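Local coordinates for putative diflavin flavoprotein A 3 (Synechocystis sp., PDB 6H0C) that probably passes electrons from NADH to oxygen, reducing it to water, the chain here being its flavodiiron core without the flavin reductase domain, at residues I49-P54 with N74-V79. Numbering follows the deposited sequence.
Sequences IALFDP and NSLDYV
I49 and D77 open the parallel pairing of strands 49-52 and 78-80, the first and last elements of a beta-alpha-beta crossover through helix 60-70 in the metallo-beta-lactamase-like part of this flavodiiron core. The I49 side chain is the one to trace. Its CB lies 3.8 Å from the carbonyl oxygen of S75, in the 3-10 turn that leads into strand 78-80. From there the chain forks. CG2, anti to the backbone N, reaches CD1 of L76 at 3.7 Å, the two side chains crossing at about a right angle. CG1 takes the other branch, beside the backbone N (chi1 -59°), and with the chain extended about CB-CG1, it sets CD1 against S75, 3.6 Å from S75 O and close to OG. That hydroxyl is hydrogen-bonded to the carbonyl oxygen of D72, so it meets the isoleucine only as a packing partner. L76 CD1 also rests against CB of L51, so one methyl bridges I49 and L51, two residues on the same side of their strand. L51 in turn lies against F63 and L67 of the crossover helix, while P54 CD touches CG1 of V79 further along. On the other face of the sheet, A50 CB faces Y78 CB.

The backbones are tied by Y78 N to I49 O and by L51 N to Y78 O, the latter nearly straight at 167°. I49 O also takes a weak bond from D77 N, so two successive amides converge on this one oxygen. Ahead of the first bridge the side chain of D77 stands in for a backbone carbonyl: its OD2 accepts I49 N at 2.8 Å through the anti lone pair, the one turned away from OD1.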
# COMPACT_ATOMS: atom_id res chain seq x y z
N ILE A 49 1.72 -24.09 12.61
CA ILE A 49 1.46 -23.80 11.21
C ILE A 49 0.97 -22.38 11.05
O ILE A 49 -0.01 -21.98 11.68
CB ILE A 49 0.44 -24.77 10.61
CG1 ILE A 49 0.95 -26.21 10.75
CG2 ILE A 49 0.14 -24.41 9.16
CD1 ILE A 49 -0.02 -27.25 10.26
N ALA A 50 1.65 -21.61 10.20
CA ALA A 50 1.29 -20.22 9.96
C ALA A 50 1.07 -19.96 8.48
O ALA A 50 1.85 -20.44 7.65
CB ALA A 50 2.36 -19.28 10.50
N LEU A 51 0.01 -19.22 8.18
CA LEU A 51 -0.29 -18.81 6.82
C LEU A 51 -0.17 -17.29 6.71
O LEU A 51 -0.85 -16.56 7.44
CB LEU A 51 -1.70 -19.25 6.41
CG LEU A 51 -2.15 -18.77 5.03
CD1 LEU A 51 -1.31 -19.40 3.93
CD2 LEU A 51 -3.63 -19.07 4.81
N PHE A 52 0.70 -16.82 5.81
CA PHE A 52 0.84 -15.39 5.53
C PHE A 52 -0.10 -14.92 4.42
O PHE A 52 -0.08 -15.46 3.31
CB PHE A 52 2.26 -15.04 5.09
CG PHE A 52 3.32 -15.21 6.16
CD1 PHE A 52 3.87 -14.09 6.79
CD2 PHE A 52 3.80 -16.47 6.50
CE1 PHE A 52 4.88 -14.24 7.74
CE2 PHE A 52 4.81 -16.63 7.46
CZ PHE A 52 5.34 -15.50 8.08
N ASP A 53 -0.91 -13.89 4.70
CA ASP A 53 -1.55 -13.10 3.66
C ASP A 53 -2.38 -13.85 2.62
O ASP A 53 -2.00 -13.89 1.44
CB ASP A 53 -0.48 -12.31 2.91
CG ASP A 53 0.27 -11.37 3.81
OD1 ASP A 53 -0.40 -10.61 4.54
OD2 ASP A 53 1.52 -11.41 3.80
N PRO A 54 -3.51 -14.43 3.04
CA PRO A 54 -4.47 -14.89 2.03
C PRO A 54 -4.72 -13.77 1.04
O PRO A 54 -4.68 -12.60 1.42
CB PRO A 54 -5.73 -15.21 2.83
CG PRO A 54 -5.25 -15.43 4.23
CD PRO A 54 -4.02 -14.58 4.42
N ASN A 74 -8.21 -27.03 10.01
CA ASN A 74 -8.36 -27.16 11.45
C ASN A 74 -7.02 -27.18 12.15
O ASN A 74 -6.96 -27.00 13.36
CB ASN A 74 -9.16 -28.42 11.79
CG ASN A 74 -10.60 -28.32 11.37
OD1 ASN A 74 -11.41 -27.67 12.03
ND2 ASN A 74 -10.93 -28.96 10.26
N SER A 75 -5.95 -27.42 11.39
CA SER A 75 -4.61 -27.49 11.96
C SER A 75 -3.86 -26.17 11.82
O SER A 75 -2.72 -26.03 12.28
CB SER A 75 -3.81 -28.61 11.30
OG SER A 75 -3.65 -28.35 9.91
N LEU A 76 -4.49 -25.20 11.17
CA LEU A 76 -3.91 -23.87 11.02
C LEU A 76 -3.83 -23.14 12.37
O LEU A 76 -4.85 -22.82 12.97
CB LEU A 76 -4.73 -23.04 10.03
CG LEU A 76 -4.05 -21.77 9.54
CD1 LEU A 76 -2.73 -22.10 8.85
CD2 LEU A 76 -4.99 -21.04 8.60
N ASP A 77 -2.61 -22.88 12.83
CA ASP A 77 -2.42 -22.19 14.10
C ASP A 77 -2.50 -20.67 13.97
O ASP A 77 -3.07 -20.00 14.84
CB ASP A 77 -1.08 -22.56 14.72
CG ASP A 77 -1.02 -24.02 15.14
OD1 ASP A 77 -1.73 -24.39 16.09
OD2 ASP A 77 -0.25 -24.78 14.52
N TYR A 78 -1.91 -20.13 12.90
CA TYR A 78 -1.79 -18.68 12.76
C TYR A 78 -2.12 -18.18 11.38
O TYR A 78 -1.77 -18.82 10.38
CB TYR A 78 -0.38 -18.22 13.13
CG TYR A 78 0.01 -18.54 14.55
CD1 TYR A 78 -0.53 -17.83 15.62
CD2 TYR A 78 0.93 -19.55 14.82
CE1 TYR A 78 -0.18 -18.12 16.92
CE2 TYR A 78 1.29 -19.84 16.12
CZ TYR A 78 0.73 -19.13 17.16
OH TYR A 78 1.10 -19.42 18.45
N VAL A 79 -2.77 -17.03 11.33
CA VAL A 79 -2.87 -16.27 10.09
C VAL A 79 -2.16 -14.93 10.29
O VAL A 79 -2.58 -14.08 11.08
CB VAL A 79 -4.33 -16.08 9.64
CG1 VAL A 79 -4.36 -15.27 8.35
CG2 VAL A 79 -4.98 -17.43 9.41